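PDB 6CW5: ribokinase from Cryptococcus neoformans var. grubii serotype A, which probably catalyses the magnesium-dependent transfer of a phosphate from ATP to O-5 of D-ribose, giving D-ribose 5-phosphate and ADP. Local coordinates for residues 69-74 with 94-99; 122-127 with 146-151; 187-192 with 239-244. One frame throughout, in Å; residues are numbered along the deposited sequence.

Interaction 1. Residues 69-74 with 94-99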
loop_
_atom_site.group_PDB
_atom_site.type_symbol
_atom_site.label_atom_id
_atom_site.label_comp_id
_atom_site.label_asym_id
_atom_site.label_seq_id
_atom_site.Cartn_x
_atom_site.Cartn_y
_atom_site.Cartn_z
ATOM N N ASP A 69 -12.288 2.167 8.473
ATOM C CA ASP A 69 -11.400 3.023 7.689
ATOM C C ASP A 69 -11.486 2.544 6.237
ATOM O O ASP A 69 -11.142 1.402 5.938
ATOM C CB ASP A 69 -9.968 2.930 8.246
ATOM C CG ASP A 69 -8.966 3.785 7.498
ATOM O OD1 ASP A 69 -9.175 4.114 6.318
ATOM O OD2 ASP A 69 -7.917 4.070 8.080
ATOM N N GLY A 70 -11.945 3.408 5.334
ATOM C CA GLY A 70 -12.112 2.988 3.949
ATOM C C GLY A 70 -12.751 4.110 3.157
ATOM O O GLY A 70 -12.608 5.275 3.530
ATOM N N ALA A 71 -13.462 3.790 2.078
ATOM C CA ALA A 71 -14.010 4.862 1.259
ATOM C C ALA A 71 -15.261 4.386 0.535
ATOM O O ALA A 71 -15.372 3.219 0.145
ATOM C CB ALA A 71 -12.987 5.360 0.239
ATOM N N ILE A 72 -16.177 5.324 0.313
ATOM C CA ILE A 72 -17.379 5.093 -0.484
ATOM C C ILE A 72 -17.509 6.230 -1.486
ATOM O O ILE A 72 -16.816 7.248 -1.404
ATOM C CB ILE A 72 -18.659 5.008 0.376
ATOM C CG1 ILE A 72 -18.825 6.305 1.187
ATOM C CG2 ILE A 72 -18.592 3.766 1.282
ATOM C CD1 ILE A 72 -20.222 6.457 1.819
ATOM N N GLY A 73 -18.451 6.062 -2.423
ATOM C CA GLY A 73 -18.886 7.189 -3.216
ATOM C C GLY A 73 -20.131 7.832 -2.631
ATOM O O GLY A 73 -20.703 7.325 -1.667
ATOM N N ASP A 74 -20.537 8.955 -3.241
ATOM C CA ASP A 74 -21.786 9.616 -2.863
ATOM C C ASP A 74 -22.939 8.626 -2.768
ATOM O O ASP A 74 -23.813 8.757 -1.904
ATOM C CB ASP A 74 -22.145 10.698 -3.885
ATOM C CG ASP A 74 -21.510 12.035 -3.588
ATOM O OD1 ASP A 74 -20.688 12.120 -2.656
ATOM O OD2 ASP A 74 -21.848 13.013 -4.293
ATOM N N LYS A 94 -14.201 7.647 4.078
ATOM C CA LYS A 94 -14.111 8.803 3.214
ATOM C C LYS A 94 -15.179 8.722 2.137
ATOM O O LYS A 94 -15.485 7.640 1.638
ATOM C CB LYS A 94 -12.719 8.874 2.582
ATOM C CG LYS A 94 -11.611 9.158 3.644
ATOM C CD LYS A 94 -10.221 8.695 3.221
ATOM C CE LYS A 94 -10.030 7.183 3.352
ATOM N NZ LYS A 94 -9.965 6.672 4.757
ATOM N N ILE A 95 -15.728 9.880 1.772
ATOM C CA ILE A 95 -16.677 9.980 0.671
ATOM C C ILE A 95 -15.946 10.609 -0.504
ATOM O O ILE A 95 -15.488 11.759 -0.421
ATOM C CB ILE A 95 -17.908 10.804 1.069
ATOM C CG1 ILE A 95 -18.603 10.152 2.275
ATOM C CG2 ILE A 95 -18.849 10.919 -0.108
ATOM C CD1 ILE A 95 -19.675 11.041 2.921
ATOM N N VAL A 96 -15.862 9.880 -1.605
ATOM C CA VAL A 96 -14.995 10.240 -2.721
ATOM C C VAL A 96 -15.849 10.825 -3.825
ATOM O O VAL A 96 -16.751 10.154 -4.331
ATOM C CB VAL A 96 -14.216 9.026 -3.241
ATOM C CG1 VAL A 96 -13.247 9.457 -4.324
ATOM C CG2 VAL A 96 -13.486 8.358 -2.098
ATOM N N LYS A 97 -15.539 12.056 -4.210
ATOM C CA LYS A 97 -16.234 12.701 -5.306
ATOM C C LYS A 97 -15.897 12.022 -6.630
ATOM O O LYS A 97 -14.763 11.592 -6.855
ATOM C CB LYS A 97 -15.852 14.180 -5.354
ATOM N N ASP A 98 -16.889 11.936 -7.514
ATOM C CA ASP A 98 -16.697 11.354 -8.840
ATOM C C ASP A 98 -16.220 9.900 -8.769
ATOM O O ASP A 98 -15.544 9.419 -9.679
ATOM C CB ASP A 98 -15.715 12.178 -9.680
ATOM C CG ASP A 98 -16.134 13.621 -9.832
ATOM O OD1 ASP A 98 -17.352 13.898 -9.876
ATOM O OD2 ASP A 98 -15.236 14.482 -9.917
ATOM N N GLU A 99 -16.547 9.196 -7.694
ATOM C CA GLU A 99 -16.273 7.767 -7.572
ATOM C C GLU A 99 -17.551 7.075 -7.133
ATOM O O GLU A 99 -18.432 7.698 -6.548
ATOM C CB GLU A 99 -15.155 7.471 -6.567
ATOM C CG GLU A 99 -14.731 6.011 -6.518
ATOM C CD GLU A 99 -14.409 5.420 -7.883
ATOM O OE1 GLU A 99 -13.222 5.432 -8.273
ATOM O OE2 GLU A 99 -15.333 4.935 -8.575
HETATM O O HOH W 1 -19.141 10.440 -4.977
#
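Ile72 is bonded to the neighbouring strand through both its backbone polar atoms: Ile72 N donates to Lys94 O at 2.8 Å, and Ile72 O accepts from Val96 N, also at 2.8 Å. Ahead of this pair, Gly70 O takes the backbone N-H of Lys94 at 2.9 Å, a bond nearly straight at the hydrogen (171°). The Lys94 side chain then folds back over the same carbonyl. A bend at chi3 (-77°) brings Lys94 CE to 3.2 Å from Gly70 O, and a further bend at chi4 (-70°) turns NZ to a weak bond with that oxygen. The ammonium reaches Asp69 OD1 in a salt bridge of 3.1 Å, coming from above the carboxylate plane. This is the parallel pairing of a beta-alpha-beta unit, strand 66-73, helix 77-85 and strand 93-96, at one edge of the large sheet of the PfkB-type kinase fold, where strand 93-96 is the edge strand within the chain. On the face carrying Ala71, Ala71 CB meets Val96 CG2 at 3.8 Å. On the other, Ile72 and Ile95 lie side by side and point the same way, their CG1 atoms 4.0 Å apart. A type II turn from Val96 to Glu99 swings the chain back to the neighbouring strand, where Gly73 CA makes a CA-H...O contact with Glu99 O at 3.4 Å. A water accepts from Asp74 N and donates to both Val96 O and Glu99 O, joining the turn to the chain just past strand 66-73. Further out, Tyr155 OH holds Asp69 OD2 and Lys92 O takes a bond from Lys94 NZ, which fixes both ends of the salt bridge. The crossover helix closes over the isoleucine face, with Ile77 and Lys80 packed on Ile95 and Lys80 also on Ile72.

Interaction 2. Residues 122-127 with 146-151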
loop_
_atom_site.group_PDB
_atom_site.type_symbol
_atom_site.label_atom_id
_atom_site.label_comp_id
_atom_site.label_asym_id
_atom_site.label_seq_id
_atom_site.Cartn_x
_atom_site.Cartn_y
_atom_site.Cartn_z
ATOM N N ALA A 122 -14.691 2.769 -5.065
ATOM C CA ALA A 122 -14.032 3.554 -4.023
ATOM C C ALA A 122 -13.228 2.706 -3.055
ATOM O O ALA A 122 -12.374 3.245 -2.336
ATOM C CB ALA A 122 -15.083 4.364 -3.242
ATOM N N ASN A 123 -13.447 1.390 -3.017
ATOM C CA ASN A 123 -12.662 0.581 -2.089
ATOM C C ASN A 123 -11.181 0.608 -2.420
ATOM O O ASN A 123 -10.357 0.353 -1.526
ATOM C CB ASN A 123 -13.158 -0.865 -2.077
ATOM C CG ASN A 123 -14.474 -1.008 -1.380
ATOM O OD1 ASN A 123 -14.679 -0.427 -0.307
ATOM N ND2 ASN A 123 -15.402 -1.769 -1.991
ATOM N N TYR A 124 -10.819 0.917 -3.667
ATOM C CA TYR A 124 -9.414 1.016 -4.058
ATOM C C TYR A 124 -8.933 2.458 -4.151
ATOM O O TYR A 124 -7.861 2.718 -4.714
ATOM C CB TYR A 124 -9.157 0.283 -5.386
ATOM C CG TYR A 124 -8.694 -1.142 -5.189
ATOM C CD1 TYR A 124 -9.419 -2.032 -4.411
ATOM C CD2 TYR A 124 -7.509 -1.589 -5.773
ATOM C CE1 TYR A 124 -8.977 -3.337 -4.224
ATOM C CE2 TYR A 124 -7.064 -2.889 -5.607
ATOM C CZ TYR A 124 -7.802 -3.755 -4.839
ATOM O OH TYR A 124 -7.347 -5.045 -4.648
ATOM N N TYR A 125 -9.687 3.392 -3.596
ATOM C CA TYR A 125 -9.243 4.780 -3.504
ATOM C C TYR A 125 -8.306 4.971 -2.326
ATOM O O TYR A 125 -8.557 4.477 -1.227
ATOM C CB TYR A 125 -10.440 5.681 -3.321
ATOM C CG TYR A 125 -10.116 7.118 -2.950
ATOM C CD1 TYR A 125 -9.795 8.060 -3.939
ATOM C CD2 TYR A 125 -10.179 7.549 -1.628
ATOM C CE1 TYR A 125 -9.544 9.398 -3.610
ATOM C CE2 TYR A 125 -9.936 8.909 -1.300
ATOM C CZ TYR A 125 -9.604 9.804 -2.285
ATOM O OH TYR A 125 -9.354 11.137 -1.959
ATOM N N LEU A 126 -7.226 5.698 -2.567
ATOM C CA LEU A 126 -6.335 6.127 -1.516
ATOM C C LEU A 126 -6.169 7.631 -1.668
ATOM O O LEU A 126 -5.860 8.121 -2.772
ATOM C CB LEU A 126 -4.980 5.415 -1.615
ATOM C CG LEU A 126 -5.070 3.928 -1.295
ATOM C CD1 LEU A 126 -3.717 3.271 -1.521
ATOM C CD2 LEU A 126 -5.513 3.756 0.127
ATOM N N PRO A 127 -6.367 8.402 -0.609
ATOM C CA PRO A 127 -6.271 9.859 -0.741
ATOM C C PRO A 127 -4.834 10.324 -0.853
ATOM O O PRO A 127 -3.921 9.736 -0.266
ATOM C CB PRO A 127 -6.902 10.375 0.562
ATOM C CG PRO A 127 -6.639 9.268 1.553
ATOM C CD PRO A 127 -6.822 7.989 0.731
ATOM N N GLU A 146 -10.409 -6.876 0.238
ATOM C CA GLU A 146 -11.205 -6.170 -0.768
ATOM C C GLU A 146 -10.757 -4.731 -0.967
ATOM O O GLU A 146 -11.494 -3.952 -1.591
ATOM C CB GLU A 146 -12.697 -6.193 -0.402
ATOM C CG GLU A 146 -13.308 -7.592 -0.518
ATOM C CD GLU A 146 -14.818 -7.655 -0.292
ATOM O OE1 GLU A 146 -15.402 -6.753 0.364
ATOM O OE2 GLU A 146 -15.416 -8.665 -0.746
ATOM N N VAL A 147 -9.605 -4.351 -0.414
ATOM C CA VAL A 147 -8.973 -3.053 -0.639
ATOM C C VAL A 147 -7.568 -3.331 -1.156
ATOM O O VAL A 147 -7.177 -4.516 -1.209
ATOM C CB VAL A 147 -8.988 -2.199 0.646
ATOM C CG1 VAL A 147 -10.428 -2.104 1.148
ATOM C CG2 VAL A 147 -8.060 -2.807 1.740
ATOM N N PRO A 148 -6.776 -2.312 -1.556
ATOM C CA PRO A 148 -5.476 -2.609 -2.168
ATOM C C PRO A 148 -4.619 -3.365 -1.182
ATOM O O PRO A 148 -4.552 -3.000 -0.007
ATOM C CB PRO A 148 -4.869 -1.223 -2.455
ATOM C CG PRO A 148 -6.094 -0.338 -2.646
ATOM C CD PRO A 148 -7.082 -0.861 -1.625
ATOM N N LEU A 149 -3.954 -4.420 -1.668
ATOM C CA LEU A 149 -3.212 -5.266 -0.731
ATOM C C LEU A 149 -2.126 -4.474 -0.017
ATOM O O LEU A 149 -1.842 -4.719 1.159
ATOM C CB LEU A 149 -2.596 -6.460 -1.454
ATOM C CG LEU A 149 -1.764 -7.435 -0.580
ATOM C CD1 LEU A 149 -2.607 -7.999 0.566
ATOM C CD2 LEU A 149 -1.174 -8.578 -1.486
ATOM N N SER A 150 -1.478 -3.528 -0.715
ATOM C CA SER A 150 -0.432 -2.767 -0.054
ATOM C C SER A 150 -0.974 -2.042 1.171
ATOM O O SER A 150 -0.238 -1.846 2.154
ATOM C CB SER A 150 0.227 -1.769 -1.014
ATOM O OG SER A 150 -0.675 -0.757 -1.428
ATOM N N SER A 151 -2.240 -1.623 1.127
ATOM C CA SER A 151 -2.822 -0.912 2.273
ATOM C C SER A 151 -3.081 -1.881 3.419
ATOM O O SER A 151 -2.697 -1.623 4.567
ATOM C CB SER A 151 -4.099 -0.178 1.836
ATOM O OG SER A 151 -4.629 0.649 2.880
#
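The Tyr124 ring carries the Pro148 ring over one face and has Glu146 O at its edge, near the ring plane, 3.7 Å from Tyr124 CE1. Pro148 CG stands 3.8 Å from the ring centroid, 19° off the normal, a CH-pi contact. Pro148 is the N-cap of helix 149-161, so the tyrosine lies against the start of a helix that belongs to the dimer interface of this homodimeric ribokinase. Thr130 of the second subunit hydrogen-bonds both Tyr124 OH and Leu149 N, Pro127 of that subunit packs on Tyr124, and the two copies of Ser150 join through their OG atoms. Beside the ring, the backbone of Asn123 backs onto the same segment: Asn123 O lies 3.5 Å from Pro148 CD and 3.6 Å from Val147 CB. Asn123 CB also meets Glu146 O at 3.5 Å. The Asn123 amide, set beside its own backbone N (chi1 -73°), accepts from Val21 N through OD1. Glu146 is a predicted substrate-binding residue; its OE1 is held by Ser20 OG and Lys51 N, and OE2 bonds a glycerol, consistent with a sugar pocket next to the interface. The first helical turn is closed by Ser151 N donating to Pro148 O at 2.9 Å. Leu126 CD2 approaches this turn, stopping 4.2 Å from Ser151 OG, which itself bonds Arg18 NH2.

Interaction 3. Residues 187-192 with 239-244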
loop_
_atom_site.group_PDB
_atom_site.type_symbol
_atom_site.label_atom_id
_atom_site.label_comp_id
_atom_site.label_asym_id
_atom_site.label_seq_id
_atom_site.Cartn_x
_atom_site.Cartn_y
_atom_site.Cartn_z
ATOM N N LYS A 187 4.129 -13.161 10.345
ATOM C CA LYS A 187 4.613 -12.997 11.712
ATOM C C LYS A 187 3.884 -11.892 12.460
ATOM O O LYS A 187 3.898 -11.905 13.693
ATOM C CB LYS A 187 6.118 -12.725 11.738
ATOM C CG LYS A 187 6.529 -11.452 11.030
ATOM C CD LYS A 187 8.024 -11.262 11.045
ATOM C CE LYS A 187 8.419 -10.054 10.219
ATOM N NZ LYS A 187 9.893 -9.857 10.240
ATOM N N HIS A 188 3.261 -10.930 11.760
ATOM C CA HIS A 188 2.552 -9.826 12.414
ATOM C C HIS A 188 1.115 -10.158 12.760
ATOM O O HIS A 188 0.457 -9.373 13.453
ATOM C CB HIS A 188 2.542 -8.577 11.507
ATOM C CG HIS A 188 3.906 -8.016 11.270
ATOM N ND1 HIS A 188 4.827 -7.875 12.286
ATOM C CD2 HIS A 188 4.512 -7.570 10.143
ATOM C CE1 HIS A 188 5.942 -7.360 11.794
ATOM N NE2 HIS A 188 5.772 -7.160 10.499
ATOM N N LEU A 189 0.614 -11.293 12.302
ATOM C CA LEU A 189 -0.808 -11.592 12.361
ATOM C C LEU A 189 -1.138 -12.407 13.603
ATOM O O LEU A 189 -0.512 -13.442 13.855
ATOM C CB LEU A 189 -1.226 -12.371 11.115
ATOM C CG LEU A 189 -2.701 -12.670 11.066
ATOM C CD1 LEU A 189 -3.471 -11.361 10.898
ATOM C CD2 LEU A 189 -2.939 -13.610 9.863
ATOM N N SER A 190 -2.143 -11.962 14.363
ATOM C CA SER A 190 -2.522 -12.747 15.542
ATOM C C SER A 190 -3.452 -13.898 15.187
ATOM O O SER A 190 -3.320 -14.991 15.754
ATOM C CB SER A 190 -3.206 -11.871 16.595
ATOM O OG SER A 190 -2.485 -10.662 16.826
ATOM N N TRP A 191 -4.433 -13.651 14.309
ATOM C CA TRP A 191 -5.455 -14.642 13.982
ATOM C C TRP A 191 -5.735 -14.668 12.492
ATOM O O TRP A 191 -5.957 -13.621 11.881
ATOM C CB TRP A 191 -6.773 -14.356 14.703
ATOM C CG TRP A 191 -6.731 -14.661 16.166
ATOM C CD1 TRP A 191 -6.541 -13.788 17.194
ATOM C CD2 TRP A 191 -6.901 -15.952 16.751
ATOM N NE1 TRP A 191 -6.588 -14.468 18.401
ATOM C CE2 TRP A 191 -6.805 -15.800 18.146
ATOM C CE3 TRP A 191 -7.128 -17.229 16.218
ATOM C CZ2 TRP A 191 -6.934 -16.874 19.026
ATOM C CZ3 TRP A 191 -7.265 -18.298 17.090
ATOM C CH2 TRP A 191 -7.159 -18.111 18.481
ATOM N N LEU A 192 -5.760 -15.868 11.922
ATOM C CA LEU A 192 -6.232 -16.080 10.557
ATOM C C LEU A 192 -7.608 -16.728 10.632
ATOM O O LEU A 192 -7.772 -17.742 11.315
ATOM C CB LEU A 192 -5.262 -16.987 9.788
ATOM C CG LEU A 192 -5.739 -17.555 8.439
ATOM C CD1 LEU A 192 -5.740 -16.427 7.375
ATOM C CD2 LEU A 192 -4.826 -18.703 7.992
ATOM N N LYS A 239 4.683 -19.460 13.092
ATOM C CA LYS A 239 4.186 -20.228 14.239
ATOM C C LYS A 239 3.421 -19.367 15.234
ATOM O O LYS A 239 2.843 -19.901 16.183
ATOM C CB LYS A 239 5.357 -20.932 14.916
ATOM C CG LYS A 239 5.883 -22.098 14.050
ATOM C CD LYS A 239 6.990 -22.891 14.742
ATOM C CE LYS A 239 7.485 -24.054 13.848
ATOM N NZ LYS A 239 8.751 -24.658 14.452
ATOM N N ASN A 240 3.385 -18.057 15.042
ATOM C CA ASN A 240 2.727 -17.198 16.014
ATOM C C ASN A 240 1.242 -16.973 15.709
ATOM O O ASN A 240 0.562 -16.349 16.523
ATOM C CB ASN A 240 3.493 -15.887 16.086
ATOM C CG ASN A 240 4.905 -16.109 16.603
ATOM O OD1 ASN A 240 5.103 -16.910 17.512
ATOM N ND2 ASN A 240 5.883 -15.459 15.999
ATOM N N VAL A 241 0.735 -17.513 14.608
ATOM C CA VAL A 241 -0.612 -17.217 14.113
ATOM C C VAL A 241 -1.602 -18.248 14.648
ATOM O O VAL A 241 -1.412 -19.452 14.448
ATOM C CB VAL A 241 -0.641 -17.198 12.577
ATOM C CG1 VAL A 241 -2.044 -16.764 12.071
ATOM C CG2 VAL A 241 0.441 -16.269 12.005
ATOM N N GLY A 242 -2.657 -17.782 15.341
ATOM C CA GLY A 242 -3.777 -18.659 15.643
ATOM C C GLY A 242 -4.674 -18.807 14.421
ATOM O O GLY A 242 -4.725 -17.935 13.553
ATOM N N ILE A 243 -5.373 -19.937 14.327
ATOM C CA ILE A 243 -6.191 -20.230 13.147
ATOM C C ILE A 243 -7.604 -20.618 13.575
ATOM O O ILE A 243 -7.785 -21.482 14.440
ATOM C CB ILE A 243 -5.577 -21.349 12.280
ATOM C CG1 ILE A 243 -4.211 -20.908 11.729
ATOM C CG2 ILE A 243 -6.533 -21.722 11.131
ATOM C CD1 ILE A 243 -3.248 -22.060 11.380
ATOM N N ILE A 244 -8.597 -19.976 12.959
ATOM C CA ILE A 244 -9.998 -20.388 13.034
ATOM C C ILE A 244 -10.357 -20.872 11.639
ATOM O O ILE A 244 -10.202 -20.117 10.674
ATOM C CB ILE A 244 -10.927 -19.226 13.423
ATOM C CG1 ILE A 244 -10.551 -18.593 14.774
ATOM C CG2 ILE A 244 -12.376 -19.714 13.446
ATOM C CD1 ILE A 244 -10.625 -19.521 15.934
HETATM O O HOH W 2 -2.072 -15.551 18.061
#
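Ser190 O is gripped twice: Gly242 N donates to it at 2.9 Å, and a water donates at 2.7 Å. The Gly242 bond arrives tilted from the carbonyl plane, bent at the hydrogen to 156°. The same water also donates to Asn240 O, so it bridges the two segments just before the strands pair. From there the pairing runs straighter. Leu192 N donates to Gly242 O at 2.8 Å (172° at the hydrogen), and Ile244 N donates to Leu192 O at 2.9 Å. Two CA-H...O contacts, Trp191 CA to Gly242 O and Ile243 CA to Leu192 O, fill in between these bonds. Trp191 leans its six-membered ring across the neighbouring strand. With CG placed beside the backbone N (chi1 -73°), Trp191 CE3 comes to 3.4 Å from Gly242 C; the glycine puts no side chain between ring and backbone. Past it, Trp191 CZ3 meets Ile244 CD1 at 3.8 Å, and Phe287 packs edge-to-face with the indole. Leu192 and Ile243 lie on the other face, with Val241 and Leu189 packed beside them. Val241 CG1, anti to its backbone nitrogen, touches two leucines, lying 4.0 Å from Leu189 CD2 and 4.0 Å from Leu192 CB, while CG2 turns to Leu189 O. Ile228 and Leu231 of helix 220-233 and the loop residue Phe237 cover Ile243, and Phe237 also reaches Leu192. Polar Ser190 is anchored on the other neighbour, its OG bonded to Ser168 N. Parallel strands 191-195 and 242-246 thus pair inside the helix-flanked sheet of the ribokinase fold, where its parallel part gives way to the antiparallel strands 252-255 and 262-264, and they lead on to Asn195 and Thr246, both seen binding ADP in this protein.

In the fold
From the N terminus the three contacts close in series, none nested in or crossing another. Interaction 1 closes the beta-alpha-beta unit built on helix 77-85. Interaction 2 opens after strand 115-119 of the smaller sheet and returns past strand 140-143 of the large one to helix 149-161, bringing the predicted substrate site and the dimer interface together. Interaction 3 closes a longer excursion holding helices 196-205 and 220-233. Interactions 1 and 2 touch, as Val96 CG2 lies 3.4 Å from Tyr125 CD2. Interaction 3 shares the large sheet with interaction 1, but their centres are about 31 Å apart.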